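Local coordinates for protein 3-deoxy-d-manno-octulosonic-acid transferase (Acinetobacter baumannii, PDB 4BFC) that probably binds the CMP-Kdo donor, as the C-terminal domain of a transferase that adds Kdo in lipopolysaccharide biosynthesis, at residues Q43-A48 and S129-V134; H145-P150 and T168-F173; P156-P161 and A178-Q183. One frame throughout, in Å; residues are numbered along the deposited sequence.

Contact 1: Q43-A48 and S129-V134; sequences QVVTIA and SQVCFV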
loop_
_atom_site.group_PDB
_atom_site.type_symbol
_atom_site.label_atom_id
_atom_site.label_comp_id
_atom_site.label_asym_id
_atom_site.label_seq_id
_atom_site.Cartn_x
_atom_site.Cartn_y
_atom_site.Cartn_z
ATOM N N GLN A 43 -23.558 23.008 1.380
ATOM C CA GLN A 43 -23.771 21.559 1.615
ATOM C C GLN A 43 -22.480 20.847 1.199
ATOM O O GLN A 43 -22.144 20.796 0.020
ATOM C CB GLN A 43 -24.934 21.024 0.821
ATOM C CG GLN A 43 -26.240 21.562 1.319
ATOM C CD GLN A 43 -27.387 21.140 0.418
ATOM O OE1 GLN A 43 -27.305 21.199 -0.817
ATOM N NE2 GLN A 43 -28.445 20.666 1.038
ATOM N N VAL A 44 -21.791 20.317 2.229
ATOM C CA VAL A 44 -20.455 19.712 2.010
ATOM C C VAL A 44 -20.585 18.190 1.834
ATOM O O VAL A 44 -21.104 17.501 2.766
ATOM C CB VAL A 44 -19.550 19.968 3.210
ATOM C CG1 VAL A 44 -18.168 19.331 2.965
ATOM C CG2 VAL A 44 -19.418 21.506 3.349
ATOM N N VAL A 45 -20.184 17.729 0.651
ATOM C CA VAL A 45 -20.199 16.282 0.324
ATOM C C VAL A 45 -18.736 15.853 0.173
ATOM O O VAL A 45 -17.979 16.557 -0.536
ATOM C CB VAL A 45 -21.075 15.981 -0.926
ATOM C CG1 VAL A 45 -22.467 16.620 -0.727
ATOM C CG2 VAL A 45 -20.517 16.465 -2.266
ATOM N N THR A 46 -18.397 14.697 0.744
ATOM C CA THR A 46 -16.956 14.345 0.742
ATOM C C THR A 46 -16.700 12.970 0.111
ATOM O O THR A 46 -17.420 11.967 0.474
ATOM C CB THR A 46 -16.500 14.417 2.198
ATOM O OG1 THR A 46 -16.514 15.782 2.601
ATOM C CG2 THR A 46 -15.048 13.869 2.439
ATOM N N ILE A 47 -15.728 12.834 -0.783
ATOM C CA ILE A 47 -15.312 11.541 -1.239
ATOM C C ILE A 47 -13.922 11.288 -0.604
ATOM O O ILE A 47 -12.987 12.063 -0.802
ATOM C CB ILE A 47 -15.258 11.305 -2.755
ATOM C CG1 ILE A 47 -14.283 12.287 -3.443
ATOM C CG2 ILE A 47 -16.658 11.488 -3.365
ATOM C CD1 ILE A 47 -14.249 12.227 -4.970
ATOM N N ALA A 48 -13.877 10.244 0.184
ATOM C CA ALA A 48 -12.741 10.032 1.120
ATOM C C ALA A 48 -12.029 8.760 0.811
ATOM O O ALA A 48 -12.646 7.735 0.505
ATOM C CB ALA A 48 -13.259 10.010 2.554
ATOM N N SER A 129 -18.289 17.431 7.003
ATOM C CA SER A 129 -19.110 16.903 5.923
ATOM C C SER A 129 -20.597 16.748 6.366
ATOM O O SER A 129 -20.893 16.366 7.544
ATOM C CB SER A 129 -18.594 15.495 5.562
ATOM O OG SER A 129 -17.196 15.510 5.194
ATOM N N GLN A 130 -21.497 16.958 5.401
ATOM C CA GLN A 130 -22.924 16.618 5.545
ATOM C C GLN A 130 -23.186 15.158 5.194
ATOM O O GLN A 130 -24.020 14.499 5.840
ATOM C CB GLN A 130 -23.855 17.537 4.742
ATOM C CG GLN A 130 -24.258 18.792 5.473
ATOM C CD GLN A 130 -23.086 19.664 5.770
ATOM O OE1 GLN A 130 -22.623 20.433 4.890
ATOM N NE2 GLN A 130 -22.580 19.576 6.985
ATOM N N VAL A 131 -22.491 14.680 4.148
ATOM C CA VAL A 131 -22.565 13.279 3.766
ATOM C C VAL A 131 -21.183 12.915 3.224
ATOM O O VAL A 131 -20.409 13.797 2.785
ATOM C CB VAL A 131 -23.617 12.968 2.626
ATOM C CG1 VAL A 131 -25.074 13.193 3.083
ATOM C CG2 VAL A 131 -23.331 13.752 1.342
ATOM N N CYS A 132 -20.934 11.621 3.176
ATOM C CA CYS A 132 -19.690 11.172 2.603
ATOM C C CYS A 132 -19.814 9.857 1.841
ATOM O O CYS A 132 -20.829 9.159 1.896
ATOM C CB CYS A 132 -18.596 11.081 3.705
ATOM S SG CYS A 132 -18.684 9.580 4.700
ATOM N N PHE A 133 -18.791 9.593 1.049
ATOM C CA PHE A 133 -18.549 8.320 0.407
ATOM C C PHE A 133 -17.111 7.852 0.749
ATOM O O PHE A 133 -16.174 8.597 0.586
ATOM C CB PHE A 133 -18.633 8.526 -1.099
ATOM C CG PHE A 133 -18.095 7.383 -1.943
ATOM C CD1 PHE A 133 -18.784 6.175 -2.164
ATOM C CD2 PHE A 133 -16.763 7.457 -2.419
ATOM C CE1 PHE A 133 -18.210 5.154 -2.942
ATOM C CE2 PHE A 133 -16.171 6.433 -3.186
ATOM C CZ PHE A 133 -16.928 5.259 -3.487
ATOM N N VAL A 134 -17.004 6.608 1.200
ATOM C CA VAL A 134 -15.699 5.993 1.547
ATOM C C VAL A 134 -15.258 5.109 0.398
ATOM O O VAL A 134 -15.903 4.100 0.058
ATOM C CB VAL A 134 -15.739 5.218 2.890
ATOM C CG1 VAL A 134 -14.324 4.587 3.137
ATOM C CG2 VAL A 134 -16.107 6.195 4.027
#
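V44 O accepts from Q130 N at 2.7 Å and, weakly, from V131 N at 3.4 Å. In the conformer described, a bend at chi2 (63°) folds Q130 back and OE1 also accepts from V44 N at 2.8 Å and 171°, the donor 31° out of the amide's carbonyl plane; a second conformer makes this bond less certain. T46 OG1 donates to S129 OG at 2.7 Å, which is also bonded to W125 O. Further along, T46 N to V131 O, F133 N to T46 O (2.8 Å) and A48 N to F133 O (2.9 Å) complete a parallel register from V45/V131 to A48/V134. On one face V45 CG1 lies beside V131 CG2 at 3.6 Å, both side chains pointing the same way, and I47 CG2 meets the F133 ring obliquely; W192 of helix 185-197 covers these four residues. Y126 of helix 122-128 packs against A48, C132 and V134 on the other face. Ahead of strand 131-134, S129 (and Q130 in one conformer) thus adds side-chain bonds to the backbone pairing; V44 O, T46 and A48 N bond across this central pair of a Rossmann-like domain, while V45 and I47 pair with strand 72-78.

Contact 2: H145-P150 and T168-F173; sequences HNILEP and TIVDEF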
loop_
_atom_site.group_PDB
_atom_site.type_symbol
_atom_site.label_atom_id
_atom_site.label_comp_id
_atom_site.label_asym_id
_atom_site.label_seq_id
_atom_site.Cartn_x
_atom_site.Cartn_y
_atom_site.Cartn_z
ATOM N N HIS A 145 -12.330 0.872 2.504
ATOM C CA HIS A 145 -11.645 1.502 3.641
ATOM C C HIS A 145 -12.527 1.647 4.828
ATOM O O HIS A 145 -13.769 1.372 4.812
ATOM C CB HIS A 145 -11.026 2.840 3.154
ATOM C CG HIS A 145 -9.902 2.655 2.179
ATOM N ND1 HIS A 145 -8.728 2.040 2.529
ATOM C CD2 HIS A 145 -9.773 2.975 0.846
ATOM C CE1 HIS A 145 -7.945 1.931 1.471
ATOM N NE2 HIS A 145 -8.548 2.561 0.452
ATOM N N ASN A 146 -11.930 2.073 5.950
ATOM C CA ASN A 146 -12.620 2.021 7.239
ATOM C C ASN A 146 -13.747 3.017 7.364
ATOM O O ASN A 146 -13.536 4.243 7.569
ATOM C CB ASN A 146 -11.552 2.289 8.336
ATOM C CG ASN A 146 -12.060 1.936 9.726
ATOM O OD1 ASN A 146 -13.168 1.473 9.871
ATOM N ND2 ASN A 146 -11.277 2.260 10.746
ATOM N N ILE A 147 -14.969 2.500 7.380
ATOM C CA ILE A 147 -16.141 3.379 7.573
ATOM C C ILE A 147 -16.411 3.813 9.013
ATOM O O ILE A 147 -17.305 4.574 9.235
ATOM C CB ILE A 147 -17.373 2.684 6.921
ATOM C CG1 ILE A 147 -17.648 1.325 7.617
ATOM C CG2 ILE A 147 -17.160 2.525 5.429
ATOM C CD1 ILE A 147 -19.153 0.980 7.523
ATOM N N LEU A 148 -15.675 3.306 10.010
ATOM C CA LEU A 148 -15.983 3.651 11.411
ATOM C C LEU A 148 -15.739 5.109 11.725
ATOM O O LEU A 148 -16.451 5.728 12.542
ATOM C CB LEU A 148 -15.118 2.735 12.330
ATOM C CG LEU A 148 -15.515 1.249 12.334
ATOM C CD1 LEU A 148 -14.542 0.437 13.209
ATOM C CD2 LEU A 148 -16.936 1.120 12.816
ATOM N N GLU A 149 -14.737 5.699 11.043
ATOM C CA GLU A 149 -14.378 7.079 11.311
ATOM C C GLU A 149 -15.540 8.068 10.997
ATOM O O GLU A 149 -16.013 8.769 11.900
ATOM C CB GLU A 149 -13.070 7.416 10.585
ATOM C CG GLU A 149 -11.921 6.475 10.958
ATOM C CD GLU A 149 -10.610 6.742 10.227
ATOM O OE1 GLU A 149 -10.594 6.919 8.986
ATOM O OE2 GLU A 149 -9.561 6.779 10.912
ATOM N N PRO A 150 -16.104 8.035 9.754
ATOM C CA PRO A 150 -17.291 8.902 9.562
ATOM C C PRO A 150 -18.499 8.568 10.416
ATOM O O PRO A 150 -19.217 9.478 10.807
ATOM C CB PRO A 150 -17.586 8.803 8.029
ATOM C CG PRO A 150 -16.960 7.513 7.621
ATOM C CD PRO A 150 -15.738 7.354 8.504
ATOM N N THR A 168 -16.936 -7.695 7.447
ATOM C CA THR A 168 -17.654 -7.909 8.700
ATOM C C THR A 168 -18.336 -6.662 9.205
ATOM O O THR A 168 -19.587 -6.669 9.469
ATOM C CB THR A 168 -16.714 -8.466 9.788
ATOM O OG1 THR A 168 -16.102 -9.631 9.274
ATOM C CG2 THR A 168 -17.513 -8.913 11.069
ATOM N N ILE A 169 -17.532 -5.599 9.332
ATOM C CA ILE A 169 -18.031 -4.329 9.890
ATOM C C ILE A 169 -19.081 -3.714 8.986
ATOM O O ILE A 169 -20.118 -3.250 9.515
ATOM C CB ILE A 169 -16.890 -3.319 10.158
ATOM C CG1 ILE A 169 -16.119 -3.618 11.451
ATOM C CG2 ILE A 169 -17.391 -1.848 10.251
ATOM C CD1 ILE A 169 -14.803 -2.831 11.488
ATOM N N VAL A 170 -18.854 -3.684 7.677
ATOM C CA VAL A 170 -19.866 -3.075 6.762
ATOM C C VAL A 170 -21.181 -3.881 6.877
ATOM O O VAL A 170 -22.233 -3.289 7.088
ATOM C CB VAL A 170 -19.381 -2.992 5.317
ATOM C CG1 VAL A 170 -20.467 -2.501 4.355
ATOM C CG2 VAL A 170 -18.269 -1.966 5.250
ATOM N N ASP A 171 -21.114 -5.219 6.833
ATOM C CA ASP A 171 -22.359 -6.031 7.062
ATOM C C ASP A 171 -23.050 -5.769 8.397
ATOM O O ASP A 171 -24.281 -5.734 8.440
ATOM C CB ASP A 171 -22.107 -7.517 6.876
ATOM C CG ASP A 171 -21.845 -7.893 5.446
ATOM O OD1 ASP A 171 -22.155 -7.104 4.534
ATOM O OD2 ASP A 171 -21.317 -8.992 5.237
ATOM N N GLU A 172 -22.318 -5.542 9.472
ATOM C CA GLU A 172 -22.974 -5.198 10.749
ATOM C C GLU A 172 -23.824 -3.915 10.575
ATOM O O GLU A 172 -24.927 -3.781 11.130
ATOM C CB GLU A 172 -21.944 -4.918 11.825
ATOM C CG GLU A 172 -21.302 -6.138 12.463
ATOM C CD GLU A 172 -20.065 -5.812 13.290
ATOM O OE1 GLU A 172 -19.735 -4.616 13.504
ATOM O OE2 GLU A 172 -19.391 -6.760 13.719
ATOM N N PHE A 173 -23.302 -2.971 9.788
ATOM C CA PHE A 173 -24.003 -1.730 9.534
ATOM C C PHE A 173 -25.146 -1.860 8.489
ATOM O O PHE A 173 -26.188 -1.216 8.644
ATOM C CB PHE A 173 -23.004 -0.606 9.220
ATOM C CG PHE A 173 -22.281 -0.078 10.456
ATOM C CD1 PHE A 173 -22.772 0.968 11.203
ATOM C CD2 PHE A 173 -21.058 -0.625 10.832
ATOM C CE1 PHE A 173 -22.117 1.449 12.326
ATOM C CE2 PHE A 173 -20.385 -0.174 11.968
ATOM C CZ PHE A 173 -20.905 0.885 12.713
#
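I147 and L148 are the two residues of 145-150 that reach helix 167-175. Ahead of them, H145 ND1 and N146 N are both hydrogen-bonded to E82 of the second subunit. N146 OD1 reaches forward to accept from L148 N at 3.1 Å; the N-H points at the oxygen with an angle of 166°, but the donor sits well above the amide's carbonyl plane. This capping bond ties the approach to the turn that leads into helix 148-152. I147 directs its CB toward the second segment. Its CG1 lies between the backbone N and the carbonyl carbon (chi1 61°), and this branch carries CD1 outward to V170 CG2 at 3.8 Å and, obliquely, to CD2 of the F173 ring at 4.1 Å. CG1 itself passes I169 CG2 at 4.1 Å, the two isoleucines sliding by in opposite directions. In the order of strands and helices along the chain, the contact joins two connections on one side of the parallel sheet of a Rossmann-like domain, as in the C-terminal half of GT-B glycosyltransferases: 167-175 is the helix of a beta-alpha-beta crossover, and 148-152 precedes its first strand. At L148 the two methyls divide their work. CD1 touches I169 CD1 at 3.7 Å, whereas CD2 comes obliquely to the F173 ring, 3.8 Å from CE2, and also approaches I169 CG2, the leucine crossing both partners at about a right angle. The five side chains meet through carbon, with no hydrogen bond across. Beyond L148 the chain leaves helix 167-175, and P150 packs on C132 and V134 of the sheet.

Contact 3: P156-P161 and A178-Q183; sequences PTVVGP and AVLIAQ
V159 O is gripped by two groups of the neighbouring strand: A182 N donates to it at 2.8 Å with an N-H...O angle of 156°, and I181 adds a CA-H...O contact. One step back, V159 N donates to L180 O at 2.9 Å, while V158 CA approaches that oxygen at 3.2 Å. L180 N to T157 O at 3.0 Å completes the parallel pattern, with V158 bridging L180 and V159 bridging I181. Before the strands pair directly, a water spans the gap, accepting from T157 N and donating to A178 O. This is the strand pair of a beta-alpha-beta crossover whose connecting helix is 167-175, and strand 180-181 ends the sheet within this chain. On the face of V158 and L180, V158 CG1 meets A182 CB at 3.7 Å, and helix 185-197 packs over both valine and leucine. On the other face V159 CG2 and I181 CD1 stand only 3.3 Å apart, closer than two methyl carbons normally pack. The isoleucine chain is twisted at chi2 (-74°), which brings CD1 back to the valine methyl. Past the strands, P161 CD lies 3.2 Å from A182 O, and Q183 NE2 approaches P161 CG. A182 O is buried without a hydrogen-bond partner in the model; across the contact it meets only C-H groups, at the P161 ring and at G160 CA (3.4 Å). The edge is thus joined by three regular amide bonds and a water, but finishes against proline and glycine carbon, where one carbonyl goes without conventional hydrogen bonding.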
loop_
_atom_site.group_PDB
_atom_site.type_symbol
_atom_site.label_atom_id
_atom_site.label_comp_id
_atom_site.label_asym_id
_atom_site.label_seq_id
_atom_site.Cartn_x
_atom_site.Cartn_y
_atom_site.Cartn_z
ATOM N N PRO A 156 -23.606 10.675 7.632
ATOM C CA PRO A 156 -24.183 9.640 6.757
ATOM C C PRO A 156 -23.186 9.126 5.703
ATOM O O PRO A 156 -22.512 9.923 5.045
ATOM C CB PRO A 156 -25.368 10.325 6.108
ATOM C CG PRO A 156 -25.653 11.515 6.954
ATOM C CD PRO A 156 -24.383 11.929 7.597
ATOM N N THR A 157 -23.037 7.795 5.600
ATOM C CA THR A 157 -21.901 7.179 4.852
ATOM C C THR A 157 -22.359 6.248 3.727
ATOM O O THR A 157 -23.233 5.383 3.924
ATOM C CB THR A 157 -20.953 6.430 5.814
ATOM O OG1 THR A 157 -20.466 7.377 6.778
ATOM C CG2 THR A 157 -19.701 5.765 5.062
ATOM N N VAL A 158 -21.821 6.460 2.544
ATOM C CA VAL A 158 -22.051 5.585 1.395
ATOM C C VAL A 158 -20.782 4.830 1.053
ATOM O O VAL A 158 -19.697 5.415 1.114
ATOM C CB VAL A 158 -22.507 6.418 0.167
ATOM C CG1 VAL A 158 -22.822 5.549 -1.048
ATOM C CG2 VAL A 158 -23.656 7.406 0.514
ATOM N N VAL A 159 -20.891 3.541 0.746
ATOM C CA VAL A 159 -19.804 2.775 0.143
ATOM C C VAL A 159 -20.257 2.104 -1.134
ATOM O O VAL A 159 -21.464 1.896 -1.329
ATOM C CB VAL A 159 -19.151 1.738 1.134
ATOM C CG1 VAL A 159 -18.555 2.465 2.333
ATOM C CG2 VAL A 159 -20.157 0.669 1.552
ATOM N N GLY A 160 -19.317 1.812 -2.037
ATOM C CA GLY A 160 -19.533 0.977 -3.185
ATOM C C GLY A 160 -19.650 -0.484 -2.768
ATOM O O GLY A 160 -19.495 -0.810 -1.600
ATOM N N PRO A 161 -19.851 -1.374 -3.768
ATOM C CA PRO A 161 -20.166 -2.783 -3.455
ATOM C C PRO A 161 -18.929 -3.598 -3.107
ATOM O O PRO A 161 -19.050 -4.661 -2.445
ATOM C CB PRO A 161 -20.796 -3.301 -4.759
ATOM C CG PRO A 161 -20.673 -2.239 -5.767
ATOM C CD PRO A 161 -19.972 -1.045 -5.186
ATOM N N ALA A 178 -27.724 1.111 8.577
ATOM C CA ALA A 178 -26.918 2.119 9.209
ATOM C C ALA A 178 -25.852 2.691 8.250
ATOM O O ALA A 178 -25.210 3.672 8.612
ATOM C CB ALA A 178 -26.281 1.559 10.461
ATOM N N VAL A 179 -25.794 2.139 7.036
ATOM C CA VAL A 179 -24.830 2.504 5.980
ATOM C C VAL A 179 -25.512 2.303 4.623
ATOM O O VAL A 179 -26.355 1.384 4.440
ATOM C CB VAL A 179 -23.546 1.650 6.053
ATOM C CG1 VAL A 179 -23.788 0.201 5.626
ATOM C CG2 VAL A 179 -22.441 2.288 5.175
ATOM N N LEU A 180 -25.214 3.175 3.689
ATOM C CA LEU A 180 -25.805 3.128 2.379
ATOM C C LEU A 180 -24.878 2.517 1.351
ATOM O O LEU A 180 -23.699 2.899 1.181
ATOM C CB LEU A 180 -26.288 4.530 1.929
ATOM C CG LEU A 180 -27.286 5.106 2.978
ATOM C CD1 LEU A 180 -27.332 6.618 2.873
ATOM C CD2 LEU A 180 -28.663 4.560 2.742
ATOM N N ILE A 181 -25.384 1.521 0.643
ATOM C CA ILE A 181 -24.604 0.910 -0.406
ATOM C C ILE A 181 -24.967 1.390 -1.830
ATOM O O ILE A 181 -26.134 1.290 -2.313
ATOM C CB ILE A 181 -24.696 -0.653 -0.311
ATOM C CG1 ILE A 181 -24.449 -1.085 1.130
ATOM C CG2 ILE A 181 -23.780 -1.285 -1.330
ATOM C CD1 ILE A 181 -22.983 -0.984 1.576
ATOM N N ALA A 182 -23.997 2.008 -2.483
ATOM C CA ALA A 182 -24.109 2.389 -3.894
ATOM C C ALA A 182 -23.618 1.372 -4.898
ATOM O O ALA A 182 -22.496 0.884 -4.826
ATOM C CB ALA A 182 -23.463 3.741 -4.189
ATOM N N GLN A 183 -24.373 1.121 -5.949
ATOM C CA GLN A 183 -23.852 0.237 -7.007
ATOM C C GLN A 183 -22.895 0.896 -8.012
ATOM O O GLN A 183 -22.044 0.202 -8.608
ATOM C CB GLN A 183 -25.047 -0.506 -7.756
ATOM C CG GLN A 183 -25.873 -1.400 -6.814
ATOM C CD GLN A 183 -25.038 -2.466 -6.135
ATOM O OE1 GLN A 183 -25.115 -2.653 -4.923
ATOM N NE2 GLN A 183 -24.224 -3.160 -6.911
HETATM O O HOH W 1 -24.246 6.135 7.743
#

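How the contacts relate
Contacts 1 and 3 belong to one parallel sheet, their centres 12 Å apart, and are joined where strands 131-134 and 157-159 run side by side: V134 N to V158 O and C132 O to V158 N, each 2.9 Å, are probable hydrogen bonds. Contact 2 lies over one side of that sheet. It meets contact 1 at C132 SG and P150 CB (3.6 Å) and contact 3 at I147 CG2 and V159 CG1 (3.4 Å). Its segments alternate along the chain with those of contact 3, and F173 O to A178 N, 2.8 Å, is a probable hydrogen bond. A beta-mercaptoethanol, probably from crystallisation, lies about 4 Å from the L180 side chain of contact 3.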